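Local atomic coordinates of penicillin-binding protein A (Mycobacterium tuberculosis, PDB entry 3UPO), a protein that probably acts as a peptidoglycan D,D-transpeptidase that cross-links the cell wall and is needed for control of cell length, and is acylated by penicillin G in this structure. Residues 294-299 with 310-315; 193-198 with 304-309; 397-402 with 411-416. All coordinates share one frame; numbering follows the deposited sequence.

Contact 1: 294-299 with 310-315; sequences VGPIPD and QKDVAL. With PNM (open form - penicillin g), chain C.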
loop_
_atom_site.group_PDB
_atom_site.type_symbol
_atom_site.label_atom_id
_atom_site.label_comp_id
_atom_site.label_asym_id
_atom_site.label_seq_id
_atom_site.Cartn_x
_atom_site.Cartn_y
_atom_site.Cartn_z
ATOM N N VAL A 294 -14.248 -5.327 5.685
ATOM C CA VAL A 294 -14.182 -6.571 6.448
ATOM C C VAL A 294 -15.230 -7.569 5.895
ATOM O O VAL A 294 -15.142 -8.782 6.141
ATOM C CB VAL A 294 -14.352 -6.305 7.984
ATOM C CG1 VAL A 294 -15.768 -5.851 8.333
ATOM C CG2 VAL A 294 -13.956 -7.545 8.822
ATOM N N GLY A 295 -16.198 -7.057 5.127
ATOM C CA GLY A 295 -17.322 -7.871 4.681
ATOM C C GLY A 295 -18.478 -7.891 5.674
ATOM O O GLY A 295 -18.325 -7.451 6.826
ATOM N N PRO A 296 -19.650 -8.400 5.247
ATOM C CA PRO A 296 -20.833 -8.424 6.110
ATOM C C PRO A 296 -20.787 -9.421 7.263
ATOM O O PRO A 296 -21.513 -9.243 8.239
ATOM C CB PRO A 296 -21.969 -8.784 5.147
ATOM C CG PRO A 296 -21.296 -9.556 4.056
ATOM C CD PRO A 296 -19.934 -8.942 3.905
ATOM N N ILE A 297 -19.941 -10.443 7.149
ATOM C CA ILE A 297 -19.861 -11.559 8.102
ATOM C C ILE A 297 -21.244 -12.125 8.451
ATOM O O ILE A 297 -21.700 -12.015 9.606
ATOM C CB ILE A 297 -19.063 -11.179 9.397
ATOM C CG1 ILE A 297 -17.909 -10.220 9.069
ATOM C CG2 ILE A 297 -18.580 -12.450 10.106
ATOM C CD1 ILE A 297 -17.097 -9.778 10.256
ATOM N N PRO A 298 -21.917 -12.750 7.461
ATOM C CA PRO A 298 -23.334 -13.128 7.628
ATOM C C PRO A 298 -23.601 -14.248 8.640
ATOM O O PRO A 298 -24.732 -14.366 9.136
ATOM C CB PRO A 298 -23.770 -13.560 6.223
ATOM C CG PRO A 298 -22.496 -13.871 5.483
ATOM C CD PRO A 298 -21.377 -13.121 6.136
ATOM N N ASP A 299 -22.579 -15.055 8.937
ATOM C CA ASP A 299 -22.702 -16.187 9.855
ATOM C C ASP A 299 -21.340 -16.551 10.443
ATOM O O ASP A 299 -20.348 -15.879 10.167
ATOM C CB ASP A 299 -23.344 -17.406 9.168
ATOM C CG ASP A 299 -22.609 -17.834 7.900
ATOM O OD1 ASP A 299 -21.371 -17.981 7.918
ATOM O OD2 ASP A 299 -23.274 -18.020 6.866
ATOM N N GLN A 310 -9.731 -13.956 5.128
ATOM C CA GLN A 310 -10.340 -14.517 3.939
ATOM C C GLN A 310 -11.819 -14.109 3.850
ATOM O O GLN A 310 -12.162 -12.999 4.242
ATOM C CB GLN A 310 -10.134 -16.032 3.886
ATOM C CG GLN A 310 -8.673 -16.460 3.941
ATOM C CD GLN A 310 -7.910 -16.301 2.625
ATOM O OE1 GLN A 310 -6.700 -16.536 2.595
ATOM N NE2 GLN A 310 -8.595 -15.909 1.543
ATOM N N LYS A 311 -12.676 -14.983 3.327
ATOM C CA LYS A 311 -14.073 -14.647 3.038
ATOM C C LYS A 311 -14.193 -13.344 2.213
ATOM O O LYS A 311 -13.839 -13.329 1.045
ATOM C CB LYS A 311 -14.908 -14.592 4.325
ATOM C CG LYS A 311 -16.421 -14.519 4.110
ATOM C CD LYS A 311 -16.897 -15.530 3.053
ATOM C CE LYS A 311 -18.381 -15.733 3.111
ATOM N NZ LYS A 311 -18.753 -16.988 2.394
ATOM N N ASP A 312 -14.654 -12.256 2.833
ATOM C CA ASP A 312 -14.987 -11.016 2.122
ATOM C C ASP A 312 -14.058 -9.872 2.515
ATOM O O ASP A 312 -14.239 -8.730 2.087
ATOM C CB ASP A 312 -16.446 -10.625 2.389
ATOM C CG ASP A 312 -17.434 -11.642 1.861
ATOM O OD1 ASP A 312 -17.230 -12.133 0.738
ATOM O OD2 ASP A 312 -18.437 -11.947 2.551
ATOM N N VAL A 313 -13.046 -10.172 3.320
ATOM C CA VAL A 313 -12.055 -9.160 3.685
ATOM C C VAL A 313 -11.217 -8.822 2.453
ATOM O O VAL A 313 -10.786 -9.724 1.719
ATOM C CB VAL A 313 -11.146 -9.622 4.856
ATOM C CG1 VAL A 313 -10.360 -8.451 5.406
ATOM C CG2 VAL A 313 -11.976 -10.239 5.956
ATOM N N ALA A 314 -10.998 -7.523 2.240
ATOM C CA ALA A 314 -10.432 -7.005 1.011
ATOM C C ALA A 314 -9.852 -5.660 1.330
ATOM O O ALA A 314 -10.574 -4.728 1.709
ATOM C CB ALA A 314 -11.503 -6.874 -0.077
ATOM N N LEU A 315 -8.540 -5.557 1.180
ATOM C CA LEU A 315 -7.824 -4.357 1.549
ATOM C C LEU A 315 -6.979 -3.886 0.367
ATOM O O LEU A 315 -6.526 -4.707 -0.443
ATOM C CB LEU A 315 -6.881 -4.658 2.725
ATOM C CG LEU A 315 -7.333 -4.590 4.189
ATOM C CD1 LEU A 315 -8.512 -5.479 4.510
ATOM C CD2 LEU A 315 -6.162 -4.904 5.113
HETATM O O8 PNM C . -2.020 -16.047 5.390
HETATM C C7 PNM C . -2.351 -16.723 6.369
HETATM N N4 PNM C . -0.178 -17.527 7.104
HETATM C C3 PNM C . 0.819 -17.634 6.066
HETATM C C11 PNM C . 1.873 -16.589 6.234
HETATM O O13 PNM C . 2.438 -16.160 5.205
HETATM O O12 PNM C . 2.127 -16.185 7.393
HETATM C C2 PNM C . 1.309 -19.097 6.102
HETATM C C10 PNM C . 1.792 -19.570 4.736
HETATM C C9 PNM C . 2.411 -19.344 7.131
HETATM S S1 PNM C . -0.140 -20.017 6.529
HETATM C C5 PNM C . -1.093 -18.642 7.142
HETATM C C6 PNM C . -2.335 -18.240 6.330
HETATM N N14 PNM C . -2.326 -18.638 4.936
HETATM C C15 PNM C . -2.593 -19.976 4.435
HETATM O O16 PNM C . -3.474 -20.642 5.317
HETATM C C17 PNM C . -3.112 -19.933 2.983
HETATM C C18 PNM C . -4.531 -20.444 2.909
HETATM C C19 PNM C . -4.768 -21.774 2.544
HETATM C C20 PNM C . -6.094 -22.235 2.496
HETATM C C21 PNM C . -7.170 -21.392 2.810
HETATM C C22 PNM C . -6.926 -20.065 3.178
HETATM C C23 PNM C . -5.606 -19.591 3.223
HETATM O O HOH W 1 -15.493 -11.318 5.654
#
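Val294 O and Asp312 N are bridged by one water. It donates to Val294 O at 2.6 Å and accepts from Asp312 N at 3.1 Å, so the two loops are joined here through solvent, without a direct hydrogen bond. Beside the bridge, the CG2 methyl of Val313 also approaches Val294 O, at 3.5 Å. Val313 CG1 lies anti to the backbone N (chi1 -167°), which puts CG2 beside that N and facing Val294, whose own CG2 stands 4.4 Å from it. At Gly295 the backbones come close because no side chain stands between them: its CA lies 3.7 Å from Asp312 CB. The Asp312 side chain then crosses that of Pro296 at about a right angle, its OD2 reaching Pro296 CD at 3.6 Å. Segment 310-315 starts with a type II' turn from Gln310 to Val313, closed by Val313 N to Gln310 O at 3.1 Å. Its first side chain turns to the active site, where Gln310 OE1 lies 3.3 Å from C23 of the penicillin phenyl ring and NE2 bonds to Glu400 O. Water and methyl groups, rather than direct polar bonds, therefore link the loops flanking helix 300-306, with the partly exposed Asp312 carboxylate beside exposed Pro296.

Contact 2: 193-198 with 304-309; sequences STFKVI and GMTSIG. With PNM (open form - penicillin g), chain C.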
loop_
_atom_site.group_PDB
_atom_site.type_symbol
_atom_site.label_atom_id
_atom_site.label_comp_id
_atom_site.label_asym_id
_atom_site.label_seq_id
_atom_site.Cartn_x
_atom_site.Cartn_y
_atom_site.Cartn_z
ATOM N N SER A 193 -3.385 -13.695 6.206
ATOM C CA SER A 193 -2.971 -13.726 7.605
ATOM C C SER A 193 -2.362 -12.448 8.140
ATOM O O SER A 193 -2.085 -12.361 9.334
ATOM C CB SER A 193 -2.036 -14.907 7.887
ATOM O OG SER A 193 -2.680 -16.124 7.576
ATOM N N THR A 194 -2.142 -11.457 7.283
ATOM C CA THR A 194 -1.804 -10.132 7.800
ATOM C C THR A 194 -2.961 -9.644 8.696
ATOM O O THR A 194 -2.755 -8.876 9.616
ATOM C CB THR A 194 -1.508 -9.113 6.671
ATOM O OG1 THR A 194 -2.632 -9.030 5.786
ATOM C CG2 THR A 194 -0.236 -9.505 5.885
ATOM N N PHE A 195 -4.176 -10.122 8.430
ATOM C CA PHE A 195 -5.371 -9.692 9.157
ATOM C C PHE A 195 -5.425 -10.274 10.582
ATOM O O PHE A 195 -6.235 -9.848 11.421
ATOM C CB PHE A 195 -6.617 -10.068 8.360
ATOM C CG PHE A 195 -7.866 -9.336 8.777
ATOM C CD1 PHE A 195 -8.051 -7.992 8.446
ATOM C CD2 PHE A 195 -8.865 -9.998 9.489
ATOM C CE1 PHE A 195 -9.217 -7.309 8.827
ATOM C CE2 PHE A 195 -10.033 -9.339 9.860
ATOM C CZ PHE A 195 -10.214 -7.986 9.520
ATOM N N LYS A 196 -4.551 -11.235 10.862
ATOM C CA LYS A 196 -4.392 -11.730 12.224
ATOM C C LYS A 196 -4.004 -10.589 13.163
ATOM O O LYS A 196 -4.219 -10.674 14.363
ATOM C CB LYS A 196 -3.397 -12.899 12.283
ATOM C CG LYS A 196 -3.960 -14.164 11.642
ATOM C CD LYS A 196 -2.926 -15.258 11.560
ATOM C CE LYS A 196 -3.548 -16.554 11.056
ATOM N NZ LYS A 196 -2.550 -17.567 10.630
ATOM N N VAL A 197 -3.465 -9.508 12.605
ATOM C CA VAL A 197 -3.147 -8.325 13.398
ATOM C C VAL A 197 -4.438 -7.724 13.957
ATOM O O VAL A 197 -4.488 -7.364 15.137
ATOM C CB VAL A 197 -2.331 -7.293 12.575
ATOM C CG1 VAL A 197 -2.096 -6.011 13.362
ATOM C CG2 VAL A 197 -0.989 -7.895 12.201
ATOM N N ILE A 198 -5.481 -7.683 13.117
ATOM C CA ILE A 198 -6.785 -7.136 13.480
ATOM C C ILE A 198 -7.566 -8.045 14.414
ATOM O O ILE A 198 -8.205 -7.569 15.345
ATOM C CB ILE A 198 -7.660 -6.814 12.227
ATOM C CG1 ILE A 198 -6.907 -5.874 11.279
ATOM C CG2 ILE A 198 -9.031 -6.236 12.636
ATOM C CD1 ILE A 198 -6.494 -4.574 11.902
ATOM N N GLY A 304 -15.122 -17.236 11.049
ATOM C CA GLY A 304 -13.909 -18.065 11.110
ATOM C C GLY A 304 -12.932 -17.774 9.983
ATOM O O GLY A 304 -11.726 -17.645 10.214
ATOM N N MET A 305 -13.472 -17.645 8.770
ATOM C CA MET A 305 -12.705 -17.280 7.568
ATOM C C MET A 305 -12.234 -15.815 7.581
ATOM O O MET A 305 -11.116 -15.516 7.151
ATOM C CB MET A 305 -13.541 -17.560 6.310
ATOM C CG MET A 305 -13.875 -19.034 6.126
ATOM S SD MET A 305 -15.105 -19.421 4.834
ATOM C CE MET A 305 -14.155 -19.009 3.350
ATOM N N THR A 306 -13.084 -14.913 8.071
ATOM C CA THR A 306 -12.743 -13.495 8.204
ATOM C C THR A 306 -11.533 -13.330 9.117
ATOM O O THR A 306 -10.674 -12.471 8.877
ATOM C CB THR A 306 -13.962 -12.670 8.761
ATOM O OG1 THR A 306 -15.055 -12.768 7.846
ATOM C CG2 THR A 306 -13.629 -11.211 8.952
ATOM N N SER A 307 -11.476 -14.182 10.149
ATOM C CA SER A 307 -10.465 -14.126 11.209
ATOM C C SER A 307 -9.060 -14.356 10.697
ATOM O O SER A 307 -8.094 -13.909 11.297
ATOM C CB SER A 307 -10.792 -15.127 12.331
ATOM O OG SER A 307 -12.024 -14.778 12.963
ATOM N N ILE A 308 -8.949 -15.059 9.582
ATOM C CA ILE A 308 -7.641 -15.260 8.955
ATOM C C ILE A 308 -7.529 -14.485 7.640
ATOM O O ILE A 308 -6.717 -14.823 6.787
ATOM C CB ILE A 308 -7.288 -16.762 8.792
ATOM C CG1 ILE A 308 -8.258 -17.464 7.836
ATOM C CG2 ILE A 308 -7.216 -17.423 10.184
ATOM C CD1 ILE A 308 -7.986 -18.956 7.628
ATOM N N GLY A 309 -8.339 -13.437 7.505
ATOM C CA GLY A 309 -8.253 -12.503 6.365
ATOM C C GLY A 309 -8.738 -13.077 5.050
ATOM O O GLY A 309 -8.218 -12.742 3.985
HETATM O O8 PNM C . -2.020 -16.047 5.390
HETATM C C7 PNM C . -2.351 -16.723 6.369
HETATM N N4 PNM C . -0.178 -17.527 7.104
HETATM C C3 PNM C . 0.819 -17.634 6.066
HETATM C C11 PNM C . 1.873 -16.589 6.234
HETATM O O13 PNM C . 2.438 -16.160 5.205
HETATM O O12 PNM C . 2.127 -16.185 7.393
HETATM C C2 PNM C . 1.309 -19.097 6.102
HETATM C C10 PNM C . 1.792 -19.570 4.736
HETATM C C9 PNM C . 2.411 -19.344 7.131
HETATM S S1 PNM C . -0.140 -20.017 6.529
HETATM C C5 PNM C . -1.093 -18.642 7.142
HETATM C C6 PNM C . -2.335 -18.240 6.330
HETATM N N14 PNM C . -2.326 -18.638 4.936
HETATM C C15 PNM C . -2.593 -19.976 4.435
HETATM O O16 PNM C . -3.474 -20.642 5.317
HETATM C C17 PNM C . -3.112 -19.933 2.983
HETATM C C18 PNM C . -4.531 -20.444 2.909
HETATM C C19 PNM C . -4.768 -21.774 2.544
HETATM C C20 PNM C . -6.094 -22.235 2.496
HETATM C C21 PNM C . -7.170 -21.392 2.810
HETATM C C22 PNM C . -6.926 -20.065 3.178
HETATM C C23 PNM C . -5.606 -19.591 3.223
#
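Phe195 CB packs on the bare backbone of Gly309, 3.5 Å from Gly309 CA. The phenyl ring, its CG anti to the backbone N (chi1 -163°), lies alongside the Thr306 side chain and points the same way. Its CD2 approaches Thr306 O obliquely at 3.1 Å, Ser307 O lies farther off near the ring plane, and CE2 is 4.2 Å from Thr306 CG2. Within its own segment, Ile198 CB rests over the centre of one ring face. Lys196 leaves the same backbone in another direction. Extended beyond CG, it runs beside Ile308, with CE 3.9 Å from Ile308 CG2, so that its aliphatic part is packed while NZ is carried on toward the ligand. There NZ bonds to Ser252 OG and Asn254 OD1, and only weakly to Ser193 OG. Ser193 and Lys196 fit the SxxK motif of penicillin-binding transpeptidases, at the start of helix 196-205, and the serine is the acylated residue: OG is joined to C7 of the opened penicillin at 1.4 Å. Its backbone N gives a hydrogen bond of 2.8 Å to the acyl oxygen O8, bent to 131° at the hydrogen, as expected of one arm of an oxyanion hole. The opposing chain turns away from helix 300-306 through a Schellman motif with Gly309 at positive phi, its N bonded to Thr306 O. Thr306 O thus accepts this backbone bond while lying against the phenyl ring. The hydroxyls of Thr306 and Ser307 bond back to Ala302 O and Leu303 O of helix 300-306.

Contact 3: 397-402 with 411-416; sequences GTAEHG and HAWYIA. With PNM (open form - penicillin g), chain C.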
loop_
_atom_site.group_PDB
_atom_site.type_symbol
_atom_site.label_atom_id
_atom_site.label_comp_id
_atom_site.label_asym_id
_atom_site.label_seq_id
_atom_site.Cartn_x
_atom_site.Cartn_y
_atom_site.Cartn_z
ATOM N N GLY A 397 1.681 -12.913 5.099
ATOM C CA GLY A 397 0.389 -13.466 4.743
ATOM C C GLY A 397 0.443 -14.087 3.367
ATOM O O GLY A 397 1.218 -13.674 2.518
ATOM N N THR A 398 -0.363 -15.118 3.174
ATOM C CA THR A 398 -0.577 -15.699 1.864
ATOM C C THR A 398 -2.062 -15.996 1.728
ATOM O O THR A 398 -2.628 -16.795 2.474
ATOM C CB THR A 398 0.439 -16.876 1.482
ATOM O OG1 THR A 398 -0.251 -18.066 1.077
ATOM C CG2 THR A 398 1.377 -17.212 2.599
ATOM N N ALA A 399 -2.689 -15.286 0.792
ATOM C CA ALA A 399 -4.128 -15.227 0.704
ATOM C C ALA A 399 -4.627 -15.964 -0.529
ATOM O O ALA A 399 -4.178 -15.692 -1.640
ATOM C CB ALA A 399 -4.574 -13.773 0.674
ATOM N N GLU A 400 -5.547 -16.902 -0.320
ATOM C CA GLU A 400 -6.246 -17.559 -1.409
ATOM C C GLU A 400 -7.283 -16.603 -1.998
ATOM O O GLU A 400 -7.781 -15.707 -1.311
ATOM C CB GLU A 400 -6.907 -18.852 -0.924
ATOM C CG GLU A 400 -5.913 -19.993 -0.632
ATOM C CD GLU A 400 -6.508 -21.391 -0.859
ATOM O OE1 GLU A 400 -7.692 -21.598 -0.484
ATOM O OE2 GLU A 400 -5.792 -22.276 -1.411
ATOM N N HIS A 401 -7.606 -16.782 -3.275
ATOM C CA HIS A 401 -8.500 -15.845 -3.963
ATOM C C HIS A 401 -9.090 -16.470 -5.200
ATOM O O HIS A 401 -8.545 -17.422 -5.738
ATOM C CB HIS A 401 -7.756 -14.552 -4.328
ATOM C CG HIS A 401 -6.561 -14.771 -5.200
ATOM N ND1 HIS A 401 -6.588 -14.567 -6.564
ATOM C CD2 HIS A 401 -5.309 -15.191 -4.908
ATOM C CE1 HIS A 401 -5.402 -14.846 -7.073
ATOM N NE2 HIS A 401 -4.605 -15.223 -6.089
ATOM N N GLY A 402 -10.216 -15.931 -5.640
ATOM C CA GLY A 402 -10.806 -16.348 -6.893
ATOM C C GLY A 402 -11.863 -17.427 -6.800
ATOM O O GLY A 402 -12.199 -17.927 -5.720
ATOM N N HIS A 411 -1.879 -14.753 -3.189
ATOM C CA HIS A 411 -1.103 -13.518 -3.068
ATOM C C HIS A 411 -0.164 -13.656 -1.903
ATOM O O HIS A 411 -0.560 -14.150 -0.861
ATOM C CB HIS A 411 -1.996 -12.300 -2.800
ATOM C CG HIS A 411 -3.134 -12.144 -3.760
ATOM N ND1 HIS A 411 -2.957 -12.066 -5.124
ATOM C CD2 HIS A 411 -4.465 -12.026 -3.547
ATOM C CE1 HIS A 411 -4.130 -11.913 -5.709
ATOM N NE2 HIS A 411 -5.061 -11.882 -4.774
ATOM N N ALA A 412 1.066 -13.186 -2.067
ATOM C CA ALA A 412 2.033 -13.134 -0.978
ATOM C C ALA A 412 2.076 -11.722 -0.397
ATOM O O ALA A 412 2.347 -10.753 -1.114
ATOM C CB ALA A 412 3.416 -13.558 -1.467
ATOM N N TRP A 413 1.821 -11.619 0.906
ATOM C CA TRP A 413 1.732 -10.332 1.580
ATOM C C TRP A 413 2.797 -10.197 2.644
ATOM O O TRP A 413 3.159 -11.182 3.291
ATOM C CB TRP A 413 0.418 -10.223 2.318
ATOM C CG TRP A 413 -0.816 -9.759 1.591
ATOM C CD1 TRP A 413 -1.858 -10.534 1.183
ATOM C CD2 TRP A 413 -1.181 -8.408 1.307
ATOM N NE1 TRP A 413 -2.839 -9.754 0.628
ATOM C CE2 TRP A 413 -2.454 -8.440 0.703
ATOM C CE3 TRP A 413 -0.551 -7.167 1.503
ATOM C CZ2 TRP A 413 -3.125 -7.277 0.293
ATOM C CZ3 TRP A 413 -1.222 -6.002 1.088
ATOM C CH2 TRP A 413 -2.493 -6.074 0.487
ATOM N N TYR A 414 3.272 -8.969 2.845
ATOM C CA TYR A 414 4.132 -8.644 3.967
ATOM C C TYR A 414 3.894 -7.201 4.415
ATOM O O TYR A 414 4.070 -6.266 3.628
ATOM C CB TYR A 414 5.576 -8.814 3.540
ATOM C CG TYR A 414 6.647 -8.536 4.585
ATOM C CD1 TYR A 414 6.887 -9.434 5.626
ATOM C CD2 TYR A 414 7.462 -7.400 4.487
ATOM C CE1 TYR A 414 7.917 -9.203 6.555
ATOM C CE2 TYR A 414 8.477 -7.152 5.401
ATOM C CZ TYR A 414 8.704 -8.061 6.432
ATOM O OH TYR A 414 9.710 -7.817 7.333
ATOM N N ILE A 415 3.482 -7.024 5.669
ATOM C CA ILE A 415 3.408 -5.699 6.302
ATOM C C ILE A 415 4.425 -5.656 7.420
ATOM O O ILE A 415 4.675 -6.673 8.060
ATOM C CB ILE A 415 1.989 -5.377 6.859
ATOM C CG1 ILE A 415 1.542 -6.386 7.928
ATOM C CG2 ILE A 415 0.956 -5.244 5.715
ATOM C CD1 ILE A 415 0.241 -5.973 8.674
ATOM N N ALA A 416 5.018 -4.490 7.654
ATOM C CA ALA A 416 6.116 -4.367 8.600
ATOM C C ALA A 416 6.444 -2.919 8.980
ATOM O O ALA A 416 6.055 -1.969 8.293
ATOM C CB ALA A 416 7.378 -5.054 8.031
HETATM O O8 PNM C . -2.020 -16.047 5.390
HETATM C C7 PNM C . -2.351 -16.723 6.369
HETATM N N4 PNM C . -0.178 -17.527 7.104
HETATM C C3 PNM C . 0.819 -17.634 6.066
HETATM C C11 PNM C . 1.873 -16.589 6.234
HETATM O O13 PNM C . 2.438 -16.160 5.205
HETATM O O12 PNM C . 2.127 -16.185 7.393
HETATM C C2 PNM C . 1.309 -19.097 6.102
HETATM C C10 PNM C . 1.792 -19.570 4.736
HETATM C C9 PNM C . 2.411 -19.344 7.131
HETATM S S1 PNM C . -0.140 -20.017 6.529
HETATM C C5 PNM C . -1.093 -18.642 7.142
HETATM C C6 PNM C . -2.335 -18.240 6.330
HETATM N N14 PNM C . -2.326 -18.638 4.936
HETATM C C15 PNM C . -2.593 -19.976 4.435
HETATM O O16 PNM C . -3.474 -20.642 5.317
HETATM C C17 PNM C . -3.112 -19.933 2.983
HETATM C C18 PNM C . -4.531 -20.444 2.909
HETATM C C19 PNM C . -4.768 -21.774 2.544
HETATM C C20 PNM C . -6.094 -22.235 2.496
HETATM C C21 PNM C . -7.170 -21.392 2.810
HETATM C C22 PNM C . -6.926 -20.065 3.178
HETATM C C23 PNM C . -5.606 -19.591 3.223
#
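Gly397 and Trp413 form a hydrogen-bonded antiparallel pair in the tightly knit part of the contact. Trp413 N gives Gly397 O a nearly straight bond of 2.7 Å, while Gly397 N reaches Trp413 O from above the carbonyl plane. Two residues on, Ala399 and His411 repeat the pattern; Ala399 N meets His411 O at 2.9 Å in the carbonyl plane. Between these pairs, Thr398 and Ala412 are a non-hydrogen-bonded pair, with Thr398 CA sending a CA-H...O contact to His411 O. Gly397 brings no side chain, and Trp413 CB lies only 3.5 Å from Gly397 O. Ala399 CB touches the indole edge at CD1, on the same sheet face as Trp413 and His411. Thr398 also turns its backbone to the ligand: its N bonds to O8 of the acyl-enzyme at 2.9 Å, nearly straight at 170°, and its O accepts from N14, the antiparallel strand-like docking familiar from beta-lactams beside the KTG-type motif.

Past Ala399 the strand pairing stops, yet a second tight spot follows: His401 stacks face-to-face on buried His411. The planes are 12° apart and the centroids 3.7 Å; His411 NE2 sits over the centre of the His401 ring. Both imidazoles are held at a nitrogen, His401 NE2 by Pro409 O and His411 ND1 by Asn433 N. The looser side belongs to exposed Gly402 and partly exposed Glu400, which bends away to the penicillin phenyl group, OE1 3.3 Å from C21.

Strand 393-399 is the outermost strand of the five-stranded sheet. Strand 411-418 separates it from strand 425-431, whose Leu430 touches Trp413, while helix 442-458 packs on the face bearing Ala412 and Tyr414.

In the fold
From the N terminus, 193-198 comes first and waits more than a hundred residues for its partner. Before contact 2 closes at 304-309, contact 1 opens at 294-299; it closes at 310-315, so the two cross, with helix 300-306 held by both. Thr306 CG2 touches both Val294 and Val313, and Phe195 reaches Val313, joining the buried valines of contact 1 to contact 2. Contact 3 follows in series and closes the hairpin loop between strands 393-399 and 411-418. It meets contact 2 where Thr194 packs on Trp413 and Ile415, and Val197 on Ile415, tying the 3-10 turn at 193-195 and the start of helix 196-205 to the five-stranded sheet. All three contacts touch the bound penicillin.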